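Local coordinates for Nitrate/nitrite binding protein NrtA (Synechocystis sp., PDB 2G29), which binds nitrate as the solute-binding component of the NrtABCD ABC transporter, which takes up nitrate and probably also nitrite, at residues Ala92-Pro97 / Glu239-Met244; Tyr116-Leu121 / Val361-Leu366; Gly127-Asn132 / Glu206-Gly211; Leu137-Asp142 / Val223-Leu228. All coordinates share one frame; numbering follows the deposited sequence.

Contact 1 of 4, residues Ala92-Pro97 / Glu239-Met244. With NO3 (nitrate ion), chain B.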
loop_
_atom_site.group_PDB
_atom_site.type_symbol
_atom_site.label_atom_id
_atom_site.label_comp_id
_atom_site.label_asym_id
_atom_site.label_seq_id
_atom_site.Cartn_x
_atom_site.Cartn_y
_atom_site.Cartn_z
ATOM N N ALA A 92 8.256 8.489 4.076
ATOM C CA ALA A 92 6.937 8.045 4.518
ATOM C C ALA A 92 6.635 6.600 4.206
ATOM O O ALA A 92 7.247 6.010 3.316
ATOM C CB ALA A 92 5.865 8.880 3.778
ATOM N N HIS A 93 5.663 6.075 4.962
ATOM C CA HIS A 93 5.005 4.801 4.684
ATOM C C HIS A 93 4.132 5.373 3.543
ATOM O O HIS A 93 3.410 6.343 3.726
ATOM C CB HIS A 93 4.243 4.362 5.955
ATOM C CG HIS A 93 2.836 3.864 5.742
ATOM N ND1 HIS A 93 2.512 2.559 5.429
ATOM C CD2 HIS A 93 1.663 4.505 5.961
ATOM C CE1 HIS A 93 1.188 2.412 5.484
ATOM N NE2 HIS A 93 0.660 3.572 5.810
ATOM N N ILE A 94 4.198 4.764 2.361
ATOM C CA ILE A 94 3.547 5.340 1.194
ATOM C C ILE A 94 3.079 4.330 0.155
ATOM O O ILE A 94 3.613 3.238 0.041
ATOM C CB ILE A 94 4.546 6.362 0.564
ATOM C CG1 ILE A 94 3.835 7.263 -0.447
ATOM C CG2 ILE A 94 5.728 5.628 -0.061
ATOM C CD1 ILE A 94 4.609 8.623 -0.670
ATOM N N LEU A 95 2.055 4.696 -0.606
ATOM C CA LEU A 95 1.583 3.803 -1.674
ATOM C C LEU A 95 2.755 3.665 -2.675
ATOM O O LEU A 95 3.380 4.674 -3.054
ATOM C CB LEU A 95 0.388 4.451 -2.378
ATOM C CG LEU A 95 -0.780 4.861 -1.474
ATOM C CD1 LEU A 95 -1.948 5.413 -2.311
ATOM C CD2 LEU A 95 -1.285 3.658 -0.678
ATOM N N THR A 96 3.043 2.458 -3.156
ATOM C CA THR A 96 4.178 2.279 -4.076
ATOM C C THR A 96 4.223 3.225 -5.305
ATOM O O THR A 96 5.282 3.710 -5.642
ATOM C CB THR A 96 4.317 0.784 -4.536
ATOM O OG1 THR A 96 4.780 0.018 -3.422
ATOM C CG2 THR A 96 5.293 0.613 -5.704
ATOM N N PRO A 97 3.084 3.507 -5.965
ATOM C CA PRO A 97 3.200 4.411 -7.124
ATOM C C PRO A 97 3.587 5.818 -6.768
ATOM O O PRO A 97 4.185 6.495 -7.590
ATOM C CB PRO A 97 1.809 4.388 -7.790
ATOM C CG PRO A 97 0.934 3.641 -6.846
ATOM C CD PRO A 97 1.760 2.869 -5.884
ATOM N N GLU A 239 2.447 -3.647 -1.961
ATOM C CA GLU A 239 1.510 -2.606 -1.520
ATOM C C GLU A 239 2.235 -1.347 -1.072
ATOM O O GLU A 239 2.589 -0.500 -1.909
ATOM C CB GLU A 239 0.603 -3.177 -0.413
ATOM C CG GLU A 239 -0.425 -2.210 0.167
ATOM C CD GLU A 239 -1.303 -1.524 -0.861
ATOM O OE1 GLU A 239 -1.758 -2.176 -1.839
ATOM O OE2 GLU A 239 -1.584 -0.322 -0.632
ATOM N N LYS A 240 2.503 -1.191 0.216
ATOM C CA LYS A 240 3.207 0.018 0.674
ATOM C C LYS A 240 4.697 -0.073 0.507
ATOM O O LYS A 240 5.286 -1.163 0.473
ATOM C CB LYS A 240 2.892 0.308 2.152
ATOM C CG LYS A 240 1.407 0.387 2.458
ATOM C CD LYS A 240 0.749 1.589 1.742
ATOM C CE LYS A 240 -0.680 1.829 2.233
ATOM N NZ LYS A 240 -1.618 0.629 2.038
ATOM N N ALA A 241 5.305 1.103 0.390
ATOM C CA ALA A 241 6.743 1.223 0.273
ATOM C C ALA A 241 7.262 2.122 1.383
ATOM O O ALA A 241 6.521 2.914 1.981
ATOM C CB ALA A 241 7.109 1.873 -1.082
ATOM N N PHE A 242 8.542 1.955 1.690
ATOM C CA PHE A 242 9.203 2.876 2.603
ATOM C C PHE A 242 9.934 3.798 1.606
ATOM O O PHE A 242 10.950 3.449 0.976
ATOM C CB PHE A 242 10.196 2.139 3.526
ATOM C CG PHE A 242 11.057 3.057 4.380
ATOM C CD1 PHE A 242 10.612 4.294 4.797
ATOM C CD2 PHE A 242 12.312 2.635 4.791
ATOM C CE1 PHE A 242 11.391 5.117 5.612
ATOM C CE2 PHE A 242 13.103 3.456 5.607
ATOM C CZ PHE A 242 12.637 4.683 6.005
ATOM N N GLY A 243 9.359 4.983 1.424
ATOM C CA GLY A 243 9.954 5.925 0.489
ATOM C C GLY A 243 10.597 7.119 1.171
ATOM O O GLY A 243 10.122 7.560 2.217
ATOM N N MET A 244 11.653 7.647 0.577
ATOM C CA MET A 244 12.301 8.823 1.131
ATOM C C MET A 244 12.716 9.798 0.043
ATOM O O MET A 244 12.924 9.412 -1.111
ATOM C CB MET A 244 13.554 8.414 1.943
ATOM C CG MET A 244 13.275 7.569 3.206
ATOM S SD MET A 244 14.587 7.726 4.462
ATOM C CE MET A 244 14.298 9.470 4.965
HETATM N N NO3 B . -4.778 2.612 2.390
HETATM O O1 NO3 B . -4.235 1.396 2.690
HETATM O O2 NO3 B . -6.057 3.052 2.473
HETATM O O3 NO3 B . -3.819 3.645 1.827
#
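Ala92 and Gly243 begin an antiparallel ladder in the five-stranded mixed sheet of one domain of this periplasmic binding protein fold. Ala92 N donates to Gly243 O at 2.8 Å, and Gly243 N returns a bond to Ala92 O. At His93, the non-hydrogen-bonded partner of Phe242, the imidazole lies obliquely against the aliphatic part of Lys240. Ile94 resumes the ladder: its N bonds to Ala241 O, and Ala241 N reaches Ile94 O at 2.7 Å. The CG2 methyl of Ile94 packs on Ala241 CB, 4.1 Å away. Leu95 lies alongside Lys240, both pointing the same way. Leu95 CD2 presses on Lys240 CE at a tight 3.5 Å and also borders the nitrate. Just past the ladder, Thr96 makes two bonds to Glu239 O, from its N and from OG1. The OG1 bond is 2.7 Å long and comes from above the carbonyl plane. The Lys240 chain bends at chi2 and chi4 (-65° and -59°), which carries its ammonium to the ligand. Asp44 forms a salt bridge with Lys240 NZ, and Thr166 of helix 166-177 is hydrogen-bonded to Glu239 OE2. Lys240 NZ bonds to nitrate O1 at 2.8 Å and forms a second salt bridge to Glu239 OE2, also at 2.8 Å.

Contact 2 of 4, residues Tyr116-Leu121 / Val361-Leu366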
loop_
_atom_site.group_PDB
_atom_site.type_symbol
_atom_site.label_atom_id
_atom_site.label_comp_id
_atom_site.label_asym_id
_atom_site.label_seq_id
_atom_site.Cartn_x
_atom_site.Cartn_y
_atom_site.Cartn_z
ATOM N N TYR A 116 13.261 7.886 -3.468
ATOM C CA TYR A 116 13.734 6.510 -3.600
ATOM C C TYR A 116 12.793 5.588 -2.828
ATOM O O TYR A 116 12.147 6.007 -1.878
ATOM C CB TYR A 116 15.095 6.308 -2.938
ATOM C CG TYR A 116 16.261 7.000 -3.538
ATOM C CD1 TYR A 116 16.490 6.964 -4.907
ATOM C CD2 TYR A 116 17.162 7.675 -2.725
ATOM C CE1 TYR A 116 17.604 7.613 -5.463
ATOM C CE2 TYR A 116 18.275 8.292 -3.260
ATOM C CZ TYR A 116 18.481 8.265 -4.630
ATOM O OH TYR A 116 19.556 8.908 -5.214
ATOM N N ILE A 117 12.728 4.332 -3.261
ATOM C CA ILE A 117 12.010 3.321 -2.495
ATOM C C ILE A 117 13.136 2.454 -1.908
ATOM O O ILE A 117 13.962 1.863 -2.625
ATOM C CB ILE A 117 11.060 2.493 -3.367
ATOM C CG1 ILE A 117 9.844 3.337 -3.715
ATOM C CG2 ILE A 117 10.675 1.192 -2.628
ATOM C CD1 ILE A 117 8.885 2.581 -4.685
ATOM N N LEU A 118 13.157 2.406 -0.579
ATOM C CA LEU A 118 14.193 1.643 0.153
ATOM C C LEU A 118 13.756 0.235 0.506
ATOM O O LEU A 118 14.600 -0.648 0.670
ATOM C CB LEU A 118 14.575 2.362 1.442
ATOM C CG LEU A 118 15.047 3.808 1.232
ATOM C CD1 LEU A 118 15.394 4.399 2.616
ATOM C CD2 LEU A 118 16.217 3.878 0.284
ATOM N N ALA A 119 12.450 0.018 0.616
ATOM C CA ALA A 119 11.916 -1.291 0.945
ATOM C C ALA A 119 10.439 -1.324 0.610
ATOM O O ALA A 119 9.794 -0.265 0.443
ATOM C CB ALA A 119 12.090 -1.552 2.439
ATOM N N ARG A 120 9.892 -2.522 0.550
ATOM C CA ARG A 120 8.438 -2.674 0.396
ATOM C C ARG A 120 8.030 -2.893 1.862
ATOM O O ARG A 120 8.597 -3.764 2.539
ATOM C CB ARG A 120 8.059 -3.919 -0.436
ATOM C CG ARG A 120 6.591 -3.967 -0.874
ATOM C CD ARG A 120 6.359 -2.957 -2.003
ATOM N NE ARG A 120 7.151 -3.366 -3.164
ATOM C CZ ARG A 120 7.639 -2.554 -4.114
ATOM N NH1 ARG A 120 7.407 -1.232 -4.099
ATOM N NH2 ARG A 120 8.460 -3.044 -5.049
ATOM N N LEU A 121 7.100 -2.098 2.381
ATOM C CA LEU A 121 6.664 -2.295 3.764
ATOM C C LEU A 121 5.817 -3.561 3.942
ATOM O O LEU A 121 5.922 -4.245 4.972
ATOM C CB LEU A 121 5.893 -1.060 4.262
ATOM C CG LEU A 121 6.788 0.094 4.712
ATOM C CD1 LEU A 121 5.952 1.296 5.066
ATOM C CD2 LEU A 121 7.608 -0.330 5.947
ATOM N N VAL A 361 14.589 5.192 -9.186
ATOM C CA VAL A 361 13.862 5.296 -7.923
ATOM C C VAL A 361 13.985 4.106 -6.972
ATOM O O VAL A 361 14.087 4.283 -5.760
ATOM C CB VAL A 361 12.372 5.558 -8.245
ATOM C CG1 VAL A 361 11.482 5.509 -6.985
ATOM C CG2 VAL A 361 12.248 6.912 -8.942
ATOM N N ASN A 362 13.957 2.906 -7.528
ATOM C CA ASN A 362 14.028 1.698 -6.719
ATOM C C ASN A 362 15.447 1.476 -6.209
ATOM O O ASN A 362 16.386 1.407 -6.995
ATOM C CB ASN A 362 13.535 0.492 -7.552
ATOM C CG ASN A 362 13.564 -0.797 -6.769
ATOM O OD1 ASN A 362 14.647 -1.299 -6.417
ATOM N ND2 ASN A 362 12.380 -1.346 -6.480
ATOM N N ARG A 363 15.586 1.395 -4.881
ATOM C CA ARG A 363 16.910 1.188 -4.315
ATOM C C ARG A 363 17.033 -0.170 -3.643
ATOM O O ARG A 363 17.454 -0.271 -2.465
ATOM C CB ARG A 363 17.264 2.309 -3.328
ATOM C CG ARG A 363 17.339 3.703 -3.995
ATOM C CD ARG A 363 18.270 3.715 -5.202
ATOM N NE ARG A 363 19.641 3.350 -4.838
ATOM C CZ ARG A 363 20.528 4.181 -4.294
ATOM N NH1 ARG A 363 20.225 5.449 -4.056
ATOM N NH2 ARG A 363 21.730 3.712 -3.943
ATOM N N GLU A 364 16.654 -1.211 -4.382
ATOM C CA GLU A 364 16.812 -2.588 -3.879
ATOM C C GLU A 364 18.294 -2.835 -3.543
ATOM O O GLU A 364 18.597 -3.753 -2.764
ATOM C CB GLU A 364 16.291 -3.603 -4.921
ATOM C CG GLU A 364 17.028 -3.582 -6.282
ATOM C CD GLU A 364 18.301 -4.384 -6.265
ATOM O OE1 GLU A 364 18.313 -5.485 -5.678
ATOM O OE2 GLU A 364 19.280 -3.936 -6.915
ATOM N N ASP A 365 19.196 -2.076 -4.155
ATOM C CA ASP A 365 20.630 -2.212 -3.847
ATOM C C ASP A 365 20.876 -1.810 -2.385
ATOM O O ASP A 365 21.643 -2.478 -1.689
ATOM C CB ASP A 365 21.513 -1.364 -4.788
ATOM C CG ASP A 365 21.178 0.129 -4.753
ATOM O OD1 ASP A 365 19.990 0.504 -4.829
ATOM O OD2 ASP A 365 22.142 0.924 -4.664
ATOM N N LEU A 366 20.248 -0.735 -1.911
ATOM C CA LEU A 366 20.369 -0.323 -0.506
ATOM C C LEU A 366 19.717 -1.387 0.394
ATOM O O LEU A 366 20.203 -1.657 1.502
ATOM C CB LEU A 366 19.711 1.057 -0.292
ATOM C CG LEU A 366 20.394 2.194 -1.041
ATOM C CD1 LEU A 366 19.780 3.527 -0.689
ATOM C CD2 LEU A 366 21.885 2.217 -0.609
#
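An edge strand of the sheet that carries Lys240 meets a break between two helices here. Strand 115-120 supplies Tyr116, Ile117 and Leu118; residues 361-366 link helix 354-361 to helix 364-373. A single backbone bridge joins Ile117 to Asn362. Ile117 N donates to Val361 O at 2.8 Å, and Arg363 N donates to Ile117 O at 2.8 Å. The main side-chain contact is Tyr116 with Arg363. Bends at chi2 and chi3 (-53° and -60°) fold the arginine chain along the Tyr116 ring. The two run side by side, but the guanidinium stands nearly upright on the ring, their planes 83° apart. Arg363 NH1 sits 3.4 Å from Tyr116 CZ, over one ring face and offset toward the rim. Arg363 CZ is 4.7 Å from the centroid of the Tyr116 ring, a cation-pi contact, and Arg363 CD adds an off-centre CH-pi contact. Asp365 fixes the rotation of the guanidinium. In this salt bridge Arg363 NE meets Asp365 OD1 at 2.9 Å and Arg363 NH2 meets Asp365 OD2, side-on. The Tyr116 hydroxyl is bonded to Asp250. Leu366 CD1 lies over a guanidinium face and touches Leu118 CD2 at 3.7 Å. Asn362 OD1 accepts from Glu364 N at 2.9 Å. Arg363 takes the N-cap position, and the Asn362 bond forms an Asx turn at the start of helix 364-373.

Contact 3 of 4, residues Gly127-Asn132 / Glu206-Gly211. With NO3 (nitrate ion), chain B.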
loop_
_atom_site.group_PDB
_atom_site.type_symbol
_atom_site.label_atom_id
_atom_site.label_comp_id
_atom_site.label_asym_id
_atom_site.label_seq_id
_atom_site.Cartn_x
_atom_site.Cartn_y
_atom_site.Cartn_z
ATOM N N GLY A 127 -8.691 -3.990 1.189
ATOM C CA GLY A 127 -10.003 -4.575 0.977
ATOM C C GLY A 127 -10.894 -3.779 0.063
ATOM O O GLY A 127 -10.767 -2.550 -0.010
ATOM N N ILE A 128 -11.781 -4.472 -0.653
ATOM C CA ILE A 128 -12.766 -3.802 -1.495
ATOM C C ILE A 128 -14.112 -4.072 -0.825
ATOM O O ILE A 128 -14.494 -5.244 -0.620
ATOM C CB ILE A 128 -12.744 -4.350 -2.944
ATOM C CG1 ILE A 128 -11.410 -3.951 -3.583
ATOM C CG2 ILE A 128 -13.940 -3.813 -3.735
ATOM C CD1 ILE A 128 -11.203 -4.454 -5.010
ATOM N N GLN A 129 -14.802 -2.988 -0.487
ATOM C CA GLN A 129 -16.073 -3.039 0.196
ATOM C C GLN A 129 -17.193 -2.489 -0.653
ATOM O O GLN A 129 -16.982 -1.719 -1.592
ATOM C CB GLN A 129 -16.027 -2.230 1.494
ATOM C CG GLN A 129 -15.123 -2.844 2.560
ATOM C CD GLN A 129 -13.654 -2.847 2.178
ATOM O OE1 GLN A 129 -13.049 -1.787 1.892
ATOM N NE2 GLN A 129 -13.062 -4.029 2.161
ATOM N N LEU A 130 -18.399 -2.889 -0.298
ATOM C CA LEU A 130 -19.624 -2.413 -0.974
ATOM C C LEU A 130 -20.605 -1.905 0.083
ATOM O O LEU A 130 -20.620 -2.398 1.212
ATOM C CB LEU A 130 -20.299 -3.560 -1.720
ATOM C CG LEU A 130 -19.609 -3.847 -3.037
ATOM C CD1 LEU A 130 -19.941 -5.283 -3.507
ATOM C CD2 LEU A 130 -20.016 -2.810 -4.086
ATOM N N GLY A 131 -21.402 -0.905 -0.282
ATOM C CA GLY A 131 -22.410 -0.432 0.652
ATOM C C GLY A 131 -23.497 -1.494 0.856
ATOM O O GLY A 131 -23.615 -2.447 0.080
ATOM N N ASN A 132 -24.288 -1.330 1.912
ATOM C CA ASN A 132 -25.346 -2.283 2.214
ATOM C C ASN A 132 -26.383 -2.441 1.125
ATOM O O ASN A 132 -27.101 -3.462 1.079
ATOM C CB ASN A 132 -26.051 -1.909 3.509
ATOM C CG ASN A 132 -25.171 -2.059 4.696
ATOM O OD1 ASN A 132 -24.313 -2.932 4.721
ATOM N ND2 ASN A 132 -25.378 -1.216 5.706
ATOM N N GLU A 206 -20.533 3.989 -3.757
ATOM C CA GLU A 206 -21.144 2.656 -3.798
ATOM C C GLU A 206 -20.206 1.568 -3.337
ATOM O O GLU A 206 -20.632 0.541 -2.794
ATOM C CB GLU A 206 -21.543 2.281 -5.244
ATOM C CG GLU A 206 -22.426 3.301 -5.943
ATOM C CD GLU A 206 -23.654 3.670 -5.138
ATOM O OE1 GLU A 206 -23.849 4.885 -4.901
ATOM O OE2 GLU A 206 -24.386 2.756 -4.718
ATOM N N SER A 207 -18.913 1.802 -3.574
ATOM C CA SER A 207 -17.871 0.811 -3.271
ATOM C C SER A 207 -16.592 1.577 -2.956
ATOM O O SER A 207 -16.454 2.733 -3.352
ATOM C CB SER A 207 -17.645 -0.088 -4.522
ATOM O OG SER A 207 -16.682 -1.102 -4.302
ATOM N N PHE A 208 -15.657 0.919 -2.274
ATOM C CA PHE A 208 -14.400 1.570 -1.946
ATOM C C PHE A 208 -13.291 0.569 -1.673
ATOM O O PHE A 208 -13.548 -0.578 -1.285
ATOM C CB PHE A 208 -14.559 2.556 -0.764
ATOM C CG PHE A 208 -14.966 1.924 0.563
ATOM C CD1 PHE A 208 -14.006 1.732 1.559
ATOM C CD2 PHE A 208 -16.316 1.640 0.867
ATOM C CE1 PHE A 208 -14.397 1.276 2.852
ATOM C CE2 PHE A 208 -16.683 1.193 2.128
ATOM C CZ PHE A 208 -15.713 1.010 3.137
ATOM N N CYS A 209 -12.057 1.018 -1.836
ATOM C CA CYS A 209 -10.895 0.180 -1.601
ATOM C C CYS A 209 -9.961 0.938 -0.675
ATOM O O CYS A 209 -9.627 2.104 -0.956
ATOM C CB CYS A 209 -10.212 -0.135 -2.931
ATOM S SG CYS A 209 -8.822 -1.265 -2.770
ATOM N N VAL A 210 -9.532 0.268 0.406
ATOM C CA VAL A 210 -8.702 0.911 1.441
ATOM C C VAL A 210 -8.001 -0.201 2.238
ATOM O O VAL A 210 -8.448 -1.333 2.241
ATOM C CB VAL A 210 -9.626 1.749 2.386
ATOM C CG1 VAL A 210 -10.609 0.818 3.131
ATOM C CG2 VAL A 210 -8.829 2.566 3.397
ATOM N N GLY A 211 -6.878 0.106 2.874
ATOM C CA GLY A 211 -6.201 -0.937 3.649
ATOM C C GLY A 211 -6.737 -1.123 5.062
ATOM O O GLY A 211 -7.539 -0.316 5.584
HETATM N N NO3 B . -4.778 2.612 2.390
HETATM O O1 NO3 B . -4.235 1.396 2.690
HETATM O O2 NO3 B . -6.057 3.052 2.473
HETATM O O3 NO3 B . -3.819 3.645 1.827
#
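Gly127 and Val210 start the backbone pairing of two inner, antiparallel strands in the second five-stranded sheet. Gly127 N binds Val210 O at 2.9 Å, and Val210 N binds Gly127 O. Gln129 and Phe208 form the next hydrogen-bonded pair; Gln129 N meets Phe208 O at 2.8 Å in a nearly straight bond (172° at the hydrogen). Beyond the last bridge, Gly131 N also bonds to Glu206 O. One side-chain bond joins these. Ser207 OG donates to Gln129 O at 2.8 Å, with OG anti to its own backbone N (chi1 -178°). Phe208 N reaches the same oxygen from the opposite face of the carbonyl plane, so Gln129 O is gripped twice.

Apolar contacts occupy both faces of the sheet. On the face of Gln129 and Phe208, Gln129 CB lies over the phenyl ring, 3.8 Å from the centroid of the Phe208 ring, a CH-pi contact. The amide is turned 69° from the ring plane. On the other face, Ile128 CG1 meets Cys209 SG at 3.8 Å and Leu130 CD2 touches Ser207 CB. Helix 166-177 packs there through Ile171 and Trp174, and His167 of that helix adjoins Cys209.

Nitrate is met at the strand end. Gly211 N donates to nitrate O2 at 3.1 Å and weakly to O1. Trp73 and Lys240 also bond the anion. The ladder probably holds in place the strand that presents Gly211. Its backbone N-H gives the anion a neutral donor, complementing the charged Lys240.

Contact 4 of 4, residues Leu137-Asp142 / Val223-Leu228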
loop_
_atom_site.group_PDB
_atom_site.type_symbol
_atom_site.label_atom_id
_atom_site.label_comp_id
_atom_site.label_asym_id
_atom_site.label_seq_id
_atom_site.Cartn_x
_atom_site.Cartn_y
_atom_site.Cartn_z
ATOM N N LEU A 137 -26.806 -9.028 -3.623
ATOM C CA LEU A 137 -25.976 -9.536 -4.717
ATOM C C LEU A 137 -24.815 -10.422 -4.275
ATOM O O LEU A 137 -24.222 -11.135 -5.110
ATOM C CB LEU A 137 -25.427 -8.368 -5.558
ATOM C CG LEU A 137 -26.464 -7.492 -6.251
ATOM C CD1 LEU A 137 -25.800 -6.334 -6.993
ATOM C CD2 LEU A 137 -27.242 -8.349 -7.248
ATOM N N LYS A 138 -24.476 -10.363 -2.985
ATOM C CA LYS A 138 -23.400 -11.180 -2.442
ATOM C C LYS A 138 -22.159 -11.183 -3.345
ATOM O O LYS A 138 -21.635 -12.238 -3.724
ATOM C CB LYS A 138 -23.919 -12.611 -2.237
ATOM C CG LYS A 138 -25.054 -12.672 -1.210
ATOM C CD LYS A 138 -25.613 -14.071 -1.069
ATOM C CE LYS A 138 -26.659 -14.128 0.033
ATOM N NZ LYS A 138 -27.113 -15.527 0.264
ATOM N N VAL A 139 -21.679 -9.986 -3.668
ATOM C CA VAL A 139 -20.557 -9.864 -4.576
ATOM C C VAL A 139 -19.218 -10.251 -3.970
ATOM O O VAL A 139 -18.925 -9.892 -2.831
ATOM C CB VAL A 139 -20.474 -8.405 -5.131
ATOM C CG1 VAL A 139 -19.291 -8.259 -6.100
ATOM C CG2 VAL A 139 -21.807 -8.027 -5.821
ATOM N N GLY A 140 -18.434 -11.001 -4.746
ATOM C CA GLY A 140 -17.090 -11.416 -4.350
ATOM C C GLY A 140 -16.060 -10.926 -5.376
ATOM O O GLY A 140 -16.094 -9.767 -5.769
ATOM N N THR A 141 -15.166 -11.801 -5.835
ATOM C CA THR A 141 -14.152 -11.377 -6.794
ATOM C C THR A 141 -14.743 -11.090 -8.169
ATOM O O THR A 141 -14.130 -10.380 -8.949
ATOM C CB THR A 141 -13.012 -12.411 -6.938
ATOM O OG1 THR A 141 -13.570 -13.648 -7.386
ATOM C CG2 THR A 141 -12.305 -12.636 -5.579
ATOM N N ASP A 142 -15.924 -11.637 -8.475
ATOM C CA ASP A 142 -16.555 -11.354 -9.775
ATOM C C ASP A 142 -17.475 -10.133 -9.625
ATOM O O ASP A 142 -18.574 -10.201 -9.082
ATOM C CB ASP A 142 -17.337 -12.586 -10.262
ATOM C CG ASP A 142 -18.067 -12.337 -11.564
ATOM O OD1 ASP A 142 -17.863 -11.282 -12.204
ATOM O OD2 ASP A 142 -18.876 -13.208 -11.965
ATOM N N VAL A 223 -21.787 -1.105 8.360
ATOM C CA VAL A 223 -22.099 -0.061 7.387
ATOM C C VAL A 223 -21.730 -0.434 5.970
ATOM O O VAL A 223 -21.786 0.401 5.063
ATOM C CB VAL A 223 -21.434 1.296 7.761
ATOM C CG1 VAL A 223 -21.989 1.745 9.119
ATOM C CG2 VAL A 223 -19.918 1.155 7.830
ATOM N N GLY A 224 -21.397 -1.703 5.781
ATOM C CA GLY A 224 -21.063 -2.209 4.457
ATOM C C GLY A 224 -20.579 -3.633 4.606
ATOM O O GLY A 224 -20.542 -4.152 5.719
ATOM N N TYR A 225 -20.281 -4.299 3.493
ATOM C CA TYR A 225 -19.706 -5.645 3.557
ATOM C C TYR A 225 -18.491 -5.712 2.630
ATOM O O TYR A 225 -18.263 -4.820 1.822
ATOM C CB TYR A 225 -20.734 -6.735 3.209
ATOM C CG TYR A 225 -21.129 -6.865 1.754
ATOM C CD1 TYR A 225 -20.553 -7.850 0.950
ATOM C CD2 TYR A 225 -22.134 -6.057 1.206
ATOM C CE1 TYR A 225 -20.975 -8.040 -0.357
ATOM C CE2 TYR A 225 -22.567 -6.236 -0.098
ATOM C CZ TYR A 225 -21.994 -7.228 -0.878
ATOM O OH TYR A 225 -22.427 -7.461 -2.164
ATOM N N GLN A 226 -17.687 -6.748 2.796
ATOM C CA GLN A 226 -16.472 -6.886 2.021
ATOM C C GLN A 226 -16.604 -7.872 0.894
ATOM O O GLN A 226 -17.049 -8.995 1.109
ATOM C CB GLN A 226 -15.307 -7.287 2.948
ATOM C CG GLN A 226 -13.945 -7.381 2.221
ATOM C CD GLN A 226 -12.739 -7.186 3.139
ATOM O OE1 GLN A 226 -11.583 -7.218 2.688
ATOM N NE2 GLN A 226 -12.994 -6.961 4.399
ATOM N N ALA A 227 -16.228 -7.434 -0.302
ATOM C CA ALA A 227 -16.273 -8.272 -1.503
ATOM C C ALA A 227 -15.054 -9.194 -1.550
ATOM O O ALA A 227 -15.161 -10.376 -1.881
ATOM C CB ALA A 227 -16.326 -7.377 -2.754
ATOM N N LEU A 228 -13.886 -8.662 -1.181
ATOM C CA LEU A 228 -12.656 -9.442 -1.204
ATOM C C LEU A 228 -11.568 -8.696 -0.459
ATOM O O LEU A 228 -11.695 -7.485 -0.198
ATOM C CB LEU A 228 -12.178 -9.641 -2.660
ATOM C CG LEU A 228 -11.892 -8.315 -3.393
ATOM C CD1 LEU A 228 -10.413 -7.963 -3.292
ATOM C CD2 LEU A 228 -12.294 -8.460 -4.871
HETATM O O HOH W 1 -18.623 -10.993 -0.368
#
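Tyr225 extends its ring from the start of strand 225-229 to the loop at residues 138-139. With chi1 at 73°, the ring is carried across to the loop, and its hydroxyl arrives at Val139 N. The hydroxyl accepts from this amide, with Val139 N to Tyr225 OH at 3.0 Å and 163° at the hydrogen. Tyr225 OH also bonds to Tyr134 O, so the hydroxyl ties together two points of the chain that follows strand 126-130. The Val139 side chain crosses the tyrosine at about a right angle, its CB 3.7 Å from Tyr225 OH.

Gln226 takes part through its backbone. A water bridges the gap, 2.9 Å from Gln226 O and 2.7 Å from Val139 O. This water lies at the edge of the Tyr225 ring, in its plane.

The strand is the outermost one of its mixed sheet, and it breaks at the next residue. Ala227 and Leu228 both face Ile128 of the neighbouring strand, forming a classic beta bulge. Ala227 lies closest to Gly140, where the chains meet by CA-H...O contacts in both directions. Ala227 CA approaches Val139 O at 3.4 Å, and Gly140 CA approaches Ala227 O at 3.3 Å. The Ala227 methyl also packs against Val139 O. Trp174 of helix 166-177 touches the Val139, Ala227 and Leu228 side chains and bonds to Gly140 O.

Leu228 completes the contact with Thr141. Leu228 CD2 rests 4.0 Å from Thr141 CA, and the two side chains cross at about a right angle, Thr141 CG2 against Leu228 CB.

The four contacts fall into two pairs, one in each sheet. Contacts 1 and 2 share the sheet containing neighbouring strands 240-245 and 115-120, with centres about 9 Å apart. Contacts 3 and 4 share the other sheet through strands 126-130 and 225-229, with centres about 8 Å apart. Nitrate lies between the pairs. Contact 1 supplies Lys240 and contact 3 supplies Gly211. The centres of these two contacts are about 22 Å apart, and their nearest atoms about 5 Å. Contacts 2 and 4 lie about 34 Å apart, centre to centre. This is consistent with a two-domain, C-shaped protein whose two sheets both supply anion ligands.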